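Local atomic coordinates of tyrosinase (Burkholderia thailandensis, PDB entry 5ZRD), a protein that probably catalyses the copper-dependent hydroxylation of monophenols to catechols and their further oxidation to quinones, as tyrosinases do. Residues A[427-432]-A[503-508]; A[267-272]-A[485-490]; A[445-450]-A[491-496]; A[65-68]-A[74-77]; A[240-245]-A[403-408]. All blocks are in the same frame, centred on the assembly; numbering follows the deposited sequence.

Contact 1. Residues A[427-432]-A[503-508]; sequences LTVTGI and FRVEFI
Two beta sheets in the C-terminal part of the chain pack face to face here, and Leu427 and Val429 meet Phe503 and Val505 between the sheets. Leu427 CD1 sits over the centre of the Phe503 ring in a CH-pi contact. Leu427 CD1 lies 3.7 Å from the centroid of the Phe503 ring, 7° off the normal. The second branch reaches toward one side of the same ring, with Leu427 CD2 3.9 Å from Phe503 CD1. The leucine fork is aimed by CG standing anti to the backbone N (chi1 -174°). No hydrogen bond joins the two segments. Leu427 and Val429 belong to the middle strand, 426-430, of a three-stranded antiparallel sheet. Phe503 and Val505 belong to strand 502-509 of a mixed sheet, so the pairing resembles the core of a beta sandwich. The valines meet methyl to methyl, with Val429 CG1 3.8 Å from Val505 CG1. Val429 CG2 approaches that same Val505 CG1 to 4.1 Å, and the two side chains pass alongside, running in opposite senses. Phe532 of strand 531-534 packs beside both valines. The Phe503 side chain also touches Val534 and Leu490, and strand 441-450 through Ala447.

Contact 2. Residues A[267-272]-A[485-490]; sequences PGLVTP and VAHFPL. With CIT (citric acid), chain E.
Leu269 reaches across to His487 and Pro489. Its CB points toward strand 485-489, and CG continues in that direction to split into two methyls. CD1 goes to the proline. Leu269 CD1 lies 3.3 Å from Pro489 N and 3.4 Å from Pro489 CD, the latter tighter than usual for two carbons. Leu269 CD2 takes the other side and meets the histidine stem, 3.6 Å from His487 CB. The leucine and proline side chains lie roughly perpendicular. A citrate, probably from the crystallisation liquor, bridges the two segments next to this pair. His487 N donates to citrate O5 at 2.9 Å in a nearly straight bond (173°). Thr271 OG1 donates to citrate O3 at 3.0 Å from the other segment. Citrate O6 lies at the edge of the His487 ring, close to its plane. Both ring nitrogens have protein partners, ND1 with Thr428 OG1 and NE2 with Ser260 O, which fixes the ring's rotation. Ser275, Lys464 and Asn263 also bind the citrate. The contact joins a loop of the tyrosinase central domain to an outermost strand of the three-stranded antiparallel sheet.

Contact 3. Residues A[445-450]-A[491-496]; sequences AYASVT and SAMPAD
No ring or other flat side chain lies between Ala447 and Met493, which touch through a methyl group and a thioether. The nearby flat group is the Tyr446 ring, which takes no part in the contact. That ring meets Tyr460 with the planes at about 35°, and its hydroxyl is hydrogen-bonded to Gly291 O and Glu506 OE1. The contact belongs to the mixed four-stranded sheet, where strand 441-450 lies between strands 502-509 and 456-466. The loop 491-496, on the way from strand 485-489 to strand 502-509, lies over one side of that strand. Ala447 and Val449 face this loop, as alternate residues of a strand do. Ser448, between them, points away. The link across is apolar, with no hydrogen bond between the segments. Met493 reaches the strand from the loop with a bent chain. Its CG stands between the backbone N and the carbonyl carbon (chi1 46°). A turn at chi3 (-52°) then lays the terminal methyl beside the strand. Ala501 touches both Ala447 and Met493. All three residues that meet across the contact are buried. The methyl CE of Met493 spans both strand residues, 4.0 Å from Ala447 CB and 4.3 Å from Val449 CG1, while Met493 SD comes to 3.6 Å from Ala447 CB.

Contact 4. Residues A[65-68]-A[74-77]; sequences KPVD and DIYP
Val67 packs closely on Tyr76, while Ile75, partly exposed, makes a looser contact further along. On the tight side, Val67 CG1 lies over one face of the Tyr76 ring, 4.1 Å from the centroid and 13° off the normal. This is a CH-pi contact. The other branch reaches the phenol end, with Val67 CG2 3.2 Å from Tyr76 OH and 3.6 Å from Tyr76 CZ. The valine side chain stands nearly square to that of the tyrosine. With chi1 at 63°, the Tyr76 ring turns toward the helix. On the looser side, Ile75 CD1 rests 3.6 Å from Val67 O and 3.9 Å from Asp68 O. The side chains of Val67 and Ile75 approach only to 4.3 Å, between their CG1 atoms. Helix 65-68 is a single short turn in the central domain, and the chain returns past it as a segment without regular secondary structure, 74-77. This region forms part of a subunit interface. Tyr76 OH is hydrogen-bonded to Asp74 O of the second subunit, and the bond is repeated in the reverse sense. Asp74 OD1 makes a salt bridge to Arg64 of that subunit. Away from the packed pair, the CB of Asp68 points off the other segment. Asp68 OD1 is hydrogen-bonded to Tyr78 OH, and a glycerol lies about 4 Å from the Asp68 side chain.

Contact 5. Residues A[240-245]-A[403-408]; sequences KYVRCL and GSLDDA
Asp406 OD2 accepts a hydrogen bond from Gly403 N and so braces the turn that brings Leu405 against Val242 and Leu245. Gly403 N to Asp406 OD2 is 3.0 Å, with an N-H...O angle of 168°. The donor comes to the syn side of the carboxylate, 34° out of its plane. The backbone bond that closes the turn, from Asp406 N to Gly403 O, is weak at 3.4 Å. The turn is a type II beta turn, and Leu405 holds its third position with positive phi (71°). Leu405 points at the C-terminal part of helix 237-244, in the tyrosinase central domain. Its two methyls straddle one branch of the valine. Leu405 CD2 lies 3.8 Å from Val242 CG2, and Leu405 CD1 lies 4.0 Å from Val242 CG2. Leu245 reaches the turn backbone with its own tip, where Leu245 CD1 meets Leu405 O at 3.6 Å. Tyr241 adds only its stem, Tyr241 CB being 4.2 Å from Leu405 CD1. The ring of Tyr241 leads away, and its hydroxyl is hydrogen-bonded to Glu119. The Tyr241 side chain comes within about 5 Å of that of His277, a copper ligand, which places the helix close to the copper site. Ser404 O and Asp406 O are held by Arg325 and Gln333, while Leu412 of helix 410-415 packs on both Val242 and Leu405.

Overall arrangement
Along the chain contact 4 closes first, and the segments of contacts 5 and 2 then alternate. Those of contact 2 also alternate with the segments of contacts 1 and 3. Contacts 1, 2 and 3 cluster in the C-terminal beta region, their centres about 13 to 16 Å apart. Strands 426-430 and 485-489 are neighbours in one sheet, and strands 441-450 and 502-509 in the other. Contact 2 also touches contact 5, centres about 17 Å apart, through Thr271 and Cys244. It thereby links the beta region to the helical part near the copper site. Contact 4 stands apart, its centre about 40 Å from that of contact 5 and on the opposite side of the chain's centre. Like contact 1, it touches the second subunit.

Contact 1. Residues A[427-432]-A[503-508]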
# COMPACT_ATOMS: atom_id res chain seq x y z
N LEU A 427 -24.02 9.55 -35.93
CA LEU A 427 -22.77 10.23 -35.59
C LEU A 427 -22.12 9.53 -34.39
O LEU A 427 -22.77 9.38 -33.35
CB LEU A 427 -23.07 11.69 -35.23
CG LEU A 427 -21.85 12.57 -34.98
CD1 LEU A 427 -21.07 12.81 -36.27
CD2 LEU A 427 -22.24 13.91 -34.38
N THR A 428 -20.86 9.16 -34.50
CA THR A 428 -20.12 8.66 -33.39
C THR A 428 -19.14 9.76 -32.96
O THR A 428 -18.36 10.26 -33.77
CB THR A 428 -19.41 7.34 -33.73
OG1 THR A 428 -20.31 6.31 -34.16
CG2 THR A 428 -18.62 6.81 -32.55
N VAL A 429 -19.19 10.12 -31.70
CA VAL A 429 -18.31 11.12 -31.13
C VAL A 429 -17.32 10.40 -30.21
O VAL A 429 -17.74 9.71 -29.29
CB VAL A 429 -19.05 12.23 -30.36
CG1 VAL A 429 -18.09 13.32 -29.90
CG2 VAL A 429 -20.17 12.85 -31.19
N THR A 430 -16.04 10.60 -30.48
CA THR A 430 -14.97 10.09 -29.62
C THR A 430 -13.98 11.22 -29.33
O THR A 430 -13.28 11.67 -30.19
CB THR A 430 -14.28 8.85 -30.23
OG1 THR A 430 -13.73 9.12 -31.52
CG2 THR A 430 -15.23 7.67 -30.33
N GLY A 431 -14.00 11.70 -28.11
CA GLY A 431 -12.86 12.38 -27.53
C GLY A 431 -12.32 11.51 -26.41
O GLY A 431 -12.37 11.91 -25.25
N ILE A 432 -11.87 10.32 -26.80
CA ILE A 432 -11.46 9.22 -25.88
C ILE A 432 -10.44 9.75 -24.85
O ILE A 432 -10.35 9.23 -23.74
CB ILE A 432 -10.94 7.99 -26.67
CG1 ILE A 432 -12.05 7.29 -27.47
CG2 ILE A 432 -10.23 7.00 -25.74
CD1 ILE A 432 -11.60 6.12 -28.33
N PHE A 503 -19.50 19.49 -37.23
CA PHE A 503 -20.07 18.98 -36.00
C PHE A 503 -19.37 19.61 -34.80
O PHE A 503 -18.19 19.90 -34.85
CB PHE A 503 -19.97 17.45 -35.93
CG PHE A 503 -20.67 16.73 -37.04
CD1 PHE A 503 -22.05 16.73 -37.11
CD2 PHE A 503 -19.94 16.05 -38.01
CE1 PHE A 503 -22.70 16.07 -38.14
CE2 PHE A 503 -20.59 15.40 -39.04
CZ PHE A 503 -21.97 15.40 -39.10
N ARG A 504 -20.11 19.76 -33.71
CA ARG A 504 -19.51 20.13 -32.43
C ARG A 504 -20.33 19.49 -31.30
O ARG A 504 -21.50 19.17 -31.47
CB ARG A 504 -19.48 21.66 -32.31
CG ARG A 504 -20.87 22.26 -32.18
CD ARG A 504 -20.88 23.77 -32.34
NE ARG A 504 -21.13 24.38 -31.06
CZ ARG A 504 -22.33 24.73 -30.62
NH1 ARG A 504 -22.50 25.02 -29.34
NH2 ARG A 504 -23.36 24.76 -31.45
N VAL A 505 -19.71 19.36 -30.13
CA VAL A 505 -20.42 18.94 -28.93
C VAL A 505 -20.27 20.05 -27.89
O VAL A 505 -19.20 20.53 -27.70
CB VAL A 505 -19.89 17.61 -28.37
CG1 VAL A 505 -20.15 16.45 -29.30
CG2 VAL A 505 -18.41 17.69 -28.03
N GLU A 506 -21.35 20.41 -27.24
CA GLU A 506 -21.38 21.30 -26.09
C GLU A 506 -21.39 20.40 -24.85
O GLU A 506 -22.28 19.55 -24.72
CB GLU A 506 -22.63 22.19 -26.19
CG GLU A 506 -22.99 22.99 -24.94
CD GLU A 506 -24.41 23.56 -24.87
OE1 GLU A 506 -25.25 23.21 -25.75
OE2 GLU A 506 -24.70 24.34 -23.91
N PHE A 507 -20.39 20.54 -23.98
CA PHE A 507 -20.42 19.92 -22.66
C PHE A 507 -21.07 20.84 -21.64
O PHE A 507 -20.80 22.04 -21.60
CB PHE A 507 -19.01 19.57 -22.19
CG PHE A 507 -18.39 18.45 -22.97
CD1 PHE A 507 -17.66 18.71 -24.10
CD2 PHE A 507 -18.56 17.14 -22.57
CE1 PHE A 507 -17.09 17.67 -24.82
CE2 PHE A 507 -17.99 16.10 -23.28
CZ PHE A 507 -17.25 16.36 -24.40
N ILE A 508 -21.97 20.28 -20.84
CA ILE A 508 -22.47 20.99 -19.70
C ILE A 508 -22.04 20.21 -18.46
O ILE A 508 -22.45 19.05 -18.30
CB ILE A 508 -24.00 21.16 -19.78
CG1 ILE A 508 -24.43 21.84 -21.09
CG2 ILE A 508 -24.53 21.90 -18.56
CD1 ILE A 508 -25.94 21.80 -21.33

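Contact 2. Residues A[267-272]-A[485-490]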
# COMPACT_ATOMS: atom_id res chain seq x y z
N PRO A 267 -26.18 -1.69 -36.64
CA PRO A 267 -26.81 -0.51 -37.25
C PRO A 267 -28.00 0.01 -36.43
O PRO A 267 -28.66 -0.76 -35.76
CB PRO A 267 -27.25 -1.00 -38.65
CG PRO A 267 -27.37 -2.52 -38.52
CD PRO A 267 -26.46 -2.94 -37.38
N GLY A 268 -28.24 1.31 -36.48
CA GLY A 268 -29.29 1.92 -35.68
C GLY A 268 -28.79 2.31 -34.30
O GLY A 268 -27.58 2.20 -34.01
N LEU A 269 -29.74 2.71 -33.45
CA LEU A 269 -29.47 3.26 -32.14
C LEU A 269 -30.39 2.59 -31.15
O LEU A 269 -31.60 2.71 -31.28
CB LEU A 269 -29.75 4.77 -32.13
CG LEU A 269 -28.60 5.66 -32.60
CD1 LEU A 269 -28.95 7.13 -32.45
CD2 LEU A 269 -27.33 5.35 -31.84
N VAL A 270 -29.84 1.90 -30.15
CA VAL A 270 -30.68 1.47 -29.04
C VAL A 270 -30.48 2.42 -27.85
O VAL A 270 -29.41 2.98 -27.65
CB VAL A 270 -30.45 0.00 -28.65
CG1 VAL A 270 -30.45 -0.91 -29.87
CG2 VAL A 270 -29.19 -0.19 -27.87
N THR A 271 -31.54 2.57 -27.08
CA THR A 271 -31.54 3.39 -25.90
C THR A 271 -31.90 2.52 -24.69
O THR A 271 -33.00 1.99 -24.65
CB THR A 271 -32.56 4.53 -25.98
OG1 THR A 271 -32.16 5.35 -27.07
CG2 THR A 271 -32.63 5.34 -24.71
N PRO A 272 -31.00 2.41 -23.72
CA PRO A 272 -31.26 1.72 -22.48
C PRO A 272 -32.18 2.54 -21.57
O PRO A 272 -32.23 3.79 -21.64
CB PRO A 272 -29.88 1.57 -21.82
CG PRO A 272 -29.10 2.77 -22.32
CD PRO A 272 -29.75 3.17 -23.62
N VAL A 485 -17.34 8.08 -25.54
CA VAL A 485 -17.91 7.60 -26.80
C VAL A 485 -19.42 7.82 -26.74
O VAL A 485 -20.04 7.45 -25.80
CB VAL A 485 -17.53 6.13 -27.10
CG1 VAL A 485 -17.59 5.29 -25.85
CG2 VAL A 485 -18.40 5.54 -28.18
N ALA A 486 -19.98 8.52 -27.73
CA ALA A 486 -21.38 8.88 -27.70
C ALA A 486 -21.92 8.78 -29.13
O ALA A 486 -21.20 9.14 -30.05
CB ALA A 486 -21.56 10.27 -27.15
N HIS A 487 -23.14 8.27 -29.30
CA HIS A 487 -23.74 8.21 -30.61
C HIS A 487 -24.96 9.13 -30.66
O HIS A 487 -25.66 9.30 -29.66
CB HIS A 487 -24.20 6.80 -30.97
CG HIS A 487 -23.17 5.76 -30.73
ND1 HIS A 487 -22.25 5.39 -31.69
CD2 HIS A 487 -22.92 4.99 -29.65
CE1 HIS A 487 -21.49 4.42 -31.21
NE2 HIS A 487 -21.88 4.18 -29.95
N PHE A 488 -25.23 9.68 -31.85
CA PHE A 488 -26.38 10.57 -32.04
C PHE A 488 -27.00 10.27 -33.39
O PHE A 488 -26.28 10.00 -34.34
CB PHE A 488 -25.99 12.05 -31.93
CG PHE A 488 -25.34 12.45 -30.63
CD1 PHE A 488 -26.09 12.89 -29.55
CD2 PHE A 488 -23.97 12.43 -30.49
CE1 PHE A 488 -25.48 13.28 -28.37
CE2 PHE A 488 -23.36 12.80 -29.30
CZ PHE A 488 -24.12 13.21 -28.23
N PRO A 489 -28.33 10.25 -33.45
CA PRO A 489 -28.96 10.23 -34.76
C PRO A 489 -28.62 11.52 -35.52
O PRO A 489 -28.41 12.58 -34.92
CB PRO A 489 -30.46 10.11 -34.46
CG PRO A 489 -30.60 10.84 -33.14
CD PRO A 489 -29.33 10.48 -32.40
N LEU A 490 -28.58 11.41 -36.84
CA LEU A 490 -28.49 12.56 -37.77
C LEU A 490 -29.86 12.79 -38.45
O LEU A 490 -29.95 13.52 -39.44
CB LEU A 490 -27.39 12.27 -38.79
CG LEU A 490 -25.96 12.35 -38.24
CD1 LEU A 490 -24.99 11.55 -39.09
CD2 LEU A 490 -25.50 13.79 -38.14
C1 CIT E . -25.54 4.69 -24.39
O1 CIT E . -24.33 4.91 -24.66
O2 CIT E . -25.82 4.01 -23.39
C2 CIT E . -26.74 5.18 -25.19
C3 CIT E . -26.54 6.30 -26.23
O7 CIT E . -27.39 6.01 -27.33
C4 CIT E . -27.33 7.56 -25.92
C5 CIT E . -28.81 7.09 -25.92
O3 CIT E . -29.52 6.84 -26.93
O4 CIT E . -29.32 6.91 -24.83
C6 CIT E . -25.17 6.26 -26.89
O5 CIT E . -24.39 7.19 -26.95
O6 CIT E . -24.84 5.21 -27.45

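Contact 3. Residues A[445-450]-A[491-496]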
# COMPACT_ATOMS: atom_id res chain seq x y z
N ALA A 445 -25.08 17.53 -29.03
CA ALA A 445 -24.39 17.49 -30.33
C ALA A 445 -25.13 18.38 -31.32
O ALA A 445 -26.36 18.42 -31.32
CB ALA A 445 -24.28 16.07 -30.82
N TYR A 446 -24.36 19.09 -32.14
CA TYR A 446 -24.88 19.99 -33.17
C TYR A 446 -24.17 19.75 -34.51
O TYR A 446 -22.99 19.40 -34.59
CB TYR A 446 -24.69 21.45 -32.76
CG TYR A 446 -25.42 21.82 -31.50
CD1 TYR A 446 -26.73 22.25 -31.52
CD2 TYR A 446 -24.81 21.66 -30.27
CE1 TYR A 446 -27.41 22.57 -30.35
CE2 TYR A 446 -25.48 21.97 -29.09
CZ TYR A 446 -26.79 22.42 -29.13
OH TYR A 446 -27.45 22.71 -27.97
N ALA A 447 -24.91 20.00 -35.58
CA ALA A 447 -24.33 20.06 -36.93
C ALA A 447 -24.68 21.43 -37.55
O ALA A 447 -25.85 21.89 -37.52
CB ALA A 447 -24.83 18.89 -37.76
N SER A 448 -23.68 22.11 -38.07
CA SER A 448 -23.98 23.35 -38.79
C SER A 448 -23.50 23.24 -40.24
O SER A 448 -22.42 22.67 -40.54
CB SER A 448 -23.40 24.54 -38.09
OG SER A 448 -22.00 24.46 -38.10
N VAL A 449 -24.37 23.73 -41.14
CA VAL A 449 -24.08 23.77 -42.56
C VAL A 449 -24.27 25.20 -43.08
O VAL A 449 -25.30 25.84 -42.87
CB VAL A 449 -24.86 22.71 -43.37
CG1 VAL A 449 -25.90 21.96 -42.57
CG2 VAL A 449 -25.44 23.27 -44.66
N THR A 450 -23.22 25.67 -43.73
CA THR A 450 -23.13 26.96 -44.36
C THR A 450 -23.37 26.77 -45.86
O THR A 450 -22.52 26.22 -46.54
CB THR A 450 -21.75 27.55 -44.07
OG1 THR A 450 -21.59 27.54 -42.66
CG2 THR A 450 -21.56 28.96 -44.59
N SER A 491 -30.94 12.27 -37.86
CA SER A 491 -32.28 12.33 -38.43
C SER A 491 -32.86 13.75 -38.38
O SER A 491 -33.91 13.96 -38.94
CB SER A 491 -33.20 11.38 -37.70
OG SER A 491 -33.16 11.65 -36.31
N ALA A 492 -32.26 14.69 -37.65
CA ALA A 492 -32.73 16.05 -37.73
C ALA A 492 -32.32 16.64 -39.09
O ALA A 492 -32.86 17.65 -39.45
CB ALA A 492 -32.21 16.92 -36.59
N MET A 493 -31.42 16.02 -39.84
CA MET A 493 -30.93 16.74 -41.02
C MET A 493 -31.26 16.03 -42.33
O MET A 493 -31.44 14.82 -42.41
CB MET A 493 -29.44 17.11 -40.95
CG MET A 493 -28.45 16.08 -40.50
SD MET A 493 -26.88 16.85 -39.91
CE MET A 493 -26.41 17.92 -41.27
N PRO A 494 -31.41 16.85 -43.39
CA PRO A 494 -31.56 16.36 -44.75
C PRO A 494 -30.37 15.47 -45.11
O PRO A 494 -29.24 15.77 -44.75
CB PRO A 494 -31.58 17.63 -45.61
CG PRO A 494 -32.09 18.69 -44.67
CD PRO A 494 -31.39 18.34 -43.38
N ALA A 495 -30.65 14.35 -45.76
CA ALA A 495 -29.65 13.31 -45.94
C ALA A 495 -28.45 13.86 -46.70
O ALA A 495 -27.30 13.55 -46.38
CB ALA A 495 -30.27 12.15 -46.65
N ASP A 496 -28.71 14.70 -47.70
CA ASP A 496 -27.69 15.22 -48.56
C ASP A 496 -26.86 16.30 -47.88
O ASP A 496 -25.80 16.64 -48.35
CB ASP A 496 -28.28 15.70 -49.88
CG ASP A 496 -29.44 16.71 -49.70
OD1 ASP A 496 -30.54 16.32 -49.21
OD2 ASP A 496 -29.25 17.88 -50.09

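Contact 4. Residues A[65-68]-A[74-77]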
# COMPACT_ATOMS: atom_id res chain seq x y z
N LYS A 65 -9.23 1.34 1.03
CA LYS A 65 -8.10 2.18 1.41
C LYS A 65 -6.86 1.80 0.59
O LYS A 65 -6.13 2.70 0.16
CB LYS A 65 -7.85 2.13 2.93
CG LYS A 65 -8.63 3.18 3.72
CD LYS A 65 -8.17 4.61 3.41
CE LYS A 65 -9.27 5.59 3.03
NZ LYS A 65 -9.83 6.28 4.22
N PRO A 66 -6.61 0.48 0.38
CA PRO A 66 -5.40 0.17 -0.37
C PRO A 66 -5.54 0.58 -1.84
O PRO A 66 -4.56 1.03 -2.43
CB PRO A 66 -5.14 -1.32 -0.15
CG PRO A 66 -6.09 -1.74 0.97
CD PRO A 66 -7.19 -0.69 1.03
N VAL A 67 -6.74 0.55 -2.39
CA VAL A 67 -6.96 1.06 -3.77
C VAL A 67 -6.80 2.58 -3.80
O VAL A 67 -6.19 3.13 -4.72
CB VAL A 67 -8.33 0.64 -4.35
CG1 VAL A 67 -8.60 1.28 -5.69
CG2 VAL A 67 -8.49 -0.85 -4.47
N ASP A 68 -7.41 3.29 -2.85
CA ASP A 68 -7.33 4.77 -2.87
C ASP A 68 -5.91 5.27 -2.92
O ASP A 68 -5.63 6.35 -3.49
CB ASP A 68 -7.98 5.37 -1.65
CG ASP A 68 -9.45 5.05 -1.54
OD1 ASP A 68 -10.15 5.02 -2.58
OD2 ASP A 68 -9.90 4.85 -0.39
N ASP A 74 -2.00 2.44 -11.64
CA ASP A 74 -2.39 1.19 -11.03
C ASP A 74 -3.81 1.25 -10.51
O ASP A 74 -4.43 0.20 -10.24
CB ASP A 74 -1.46 0.89 -9.84
CG ASP A 74 -0.06 0.44 -10.25
OD1 ASP A 74 0.24 0.28 -11.45
OD2 ASP A 74 0.79 0.30 -9.33
N ILE A 75 -4.28 2.48 -10.29
CA ILE A 75 -5.56 2.75 -9.60
C ILE A 75 -6.70 2.56 -10.61
O ILE A 75 -6.50 2.67 -11.83
CB ILE A 75 -5.58 4.19 -9.00
CG1 ILE A 75 -6.75 4.39 -8.04
CG2 ILE A 75 -5.59 5.24 -10.11
CD1 ILE A 75 -6.65 5.67 -7.18
N TYR A 76 -7.87 2.30 -10.08
CA TYR A 76 -9.03 1.99 -10.83
C TYR A 76 -10.22 2.45 -10.01
O TYR A 76 -10.16 2.44 -8.79
CB TYR A 76 -9.10 0.49 -11.15
CG TYR A 76 -9.23 -0.40 -9.94
CD1 TYR A 76 -10.45 -0.63 -9.35
CD2 TYR A 76 -8.14 -1.07 -9.42
CE1 TYR A 76 -10.59 -1.46 -8.24
CE2 TYR A 76 -8.25 -1.91 -8.31
CZ TYR A 76 -9.48 -2.11 -7.71
OH TYR A 76 -9.61 -2.93 -6.63
N PRO A 77 -11.27 2.90 -10.69
CA PRO A 77 -12.46 3.43 -10.04
C PRO A 77 -13.27 2.31 -9.39
O PRO A 77 -13.27 1.22 -9.89
CB PRO A 77 -13.27 4.07 -11.17
CG PRO A 77 -12.80 3.33 -12.42
CD PRO A 77 -11.35 3.01 -12.16

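Contact 5. Residues A[240-245]-A[403-408]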
# COMPACT_ATOMS: atom_id res chain seq x y z
N LYS A 240 -36.88 9.61 -25.50
CA LYS A 240 -35.87 8.65 -25.09
C LYS A 240 -36.52 7.47 -24.32
O LYS A 240 -36.13 6.33 -24.48
CB LYS A 240 -34.80 9.36 -24.25
CG LYS A 240 -33.71 10.07 -25.03
CD LYS A 240 -32.40 10.07 -24.25
CE LYS A 240 -31.24 10.77 -24.95
NZ LYS A 240 -30.52 9.86 -25.86
N TYR A 241 -37.55 7.74 -23.51
CA TYR A 241 -38.28 6.69 -22.78
C TYR A 241 -39.05 5.79 -23.76
O TYR A 241 -39.04 4.57 -23.63
CB TYR A 241 -39.21 7.30 -21.76
CG TYR A 241 -38.70 7.43 -20.34
CD1 TYR A 241 -38.07 6.38 -19.70
CD2 TYR A 241 -38.98 8.57 -19.59
CE1 TYR A 241 -37.62 6.48 -18.39
CE2 TYR A 241 -38.56 8.67 -18.28
CZ TYR A 241 -37.89 7.63 -17.67
OH TYR A 241 -37.50 7.70 -16.36
N VAL A 242 -39.67 6.39 -24.78
CA VAL A 242 -40.35 5.62 -25.85
C VAL A 242 -39.33 4.73 -26.54
O VAL A 242 -39.54 3.52 -26.64
CB VAL A 242 -41.09 6.50 -26.88
CG1 VAL A 242 -41.63 5.66 -28.02
CG2 VAL A 242 -42.22 7.32 -26.26
N ARG A 243 -38.18 5.27 -26.92
CA ARG A 243 -37.11 4.46 -27.56
C ARG A 243 -36.72 3.24 -26.70
O ARG A 243 -36.48 2.14 -27.25
CB ARG A 243 -35.82 5.26 -27.77
CG ARG A 243 -35.68 5.94 -29.13
CD ARG A 243 -34.31 5.77 -29.76
NE ARG A 243 -34.28 6.58 -30.96
CZ ARG A 243 -34.69 6.18 -32.17
NH1 ARG A 243 -34.89 4.90 -32.41
NH2 ARG A 243 -34.89 7.08 -33.13
N CYS A 244 -36.57 3.44 -25.38
CA CYS A 244 -36.00 2.36 -24.57
C CYS A 244 -36.94 1.15 -24.60
O CYS A 244 -36.44 0.02 -24.52
CB CYS A 244 -35.66 2.81 -23.16
SG CYS A 244 -37.04 2.89 -21.99
N LEU A 245 -38.23 1.37 -24.86
CA LEU A 245 -39.22 0.28 -24.85
C LEU A 245 -39.02 -0.64 -26.05
O LEU A 245 -39.51 -1.77 -26.04
CB LEU A 245 -40.65 0.85 -24.82
CG LEU A 245 -41.02 1.59 -23.53
CD1 LEU A 245 -42.48 2.03 -23.55
CD2 LEU A 245 -40.78 0.73 -22.31
N GLY A 403 -50.61 3.64 -16.86
CA GLY A 403 -49.97 4.93 -17.06
C GLY A 403 -49.41 5.09 -18.45
O GLY A 403 -49.54 4.20 -19.29
N SER A 404 -48.77 6.22 -18.68
CA SER A 404 -48.28 6.61 -19.99
C SER A 404 -47.38 5.51 -20.59
O SER A 404 -46.61 4.84 -19.88
CB SER A 404 -47.57 7.96 -19.92
OG SER A 404 -46.32 7.89 -19.24
N LEU A 405 -47.51 5.33 -21.89
CA LEU A 405 -46.63 4.50 -22.70
C LEU A 405 -46.82 3.00 -22.44
O LEU A 405 -45.96 2.21 -22.87
CB LEU A 405 -45.16 4.88 -22.45
CG LEU A 405 -44.79 6.35 -22.66
CD1 LEU A 405 -43.29 6.56 -22.49
CD2 LEU A 405 -45.23 6.83 -24.03
N ASP A 406 -47.89 2.57 -21.80
CA ASP A 406 -48.11 1.10 -21.68
C ASP A 406 -48.15 0.39 -23.07
O ASP A 406 -47.72 -0.75 -23.23
CB ASP A 406 -49.41 0.81 -20.94
CG ASP A 406 -49.36 1.20 -19.45
OD1 ASP A 406 -48.26 1.27 -18.82
OD2 ASP A 406 -50.47 1.42 -18.89
N ASP A 407 -48.65 1.09 -24.08
CA ASP A 407 -48.99 0.45 -25.34
C ASP A 407 -48.12 1.03 -26.48
O ASP A 407 -47.99 2.24 -26.60
CB ASP A 407 -50.48 0.70 -25.67
CG ASP A 407 -51.43 0.24 -24.57
OD1 ASP A 407 -51.21 -0.85 -23.99
OD2 ASP A 407 -52.39 1.01 -24.29
N ALA A 408 -47.55 0.13 -27.27
CA ALA A 408 -46.88 0.43 -28.55
C ALA A 408 -47.96 0.84 -29.54
O ALA A 408 -48.79 0.01 -29.86
CB ALA A 408 -46.15 -0.80 -29.05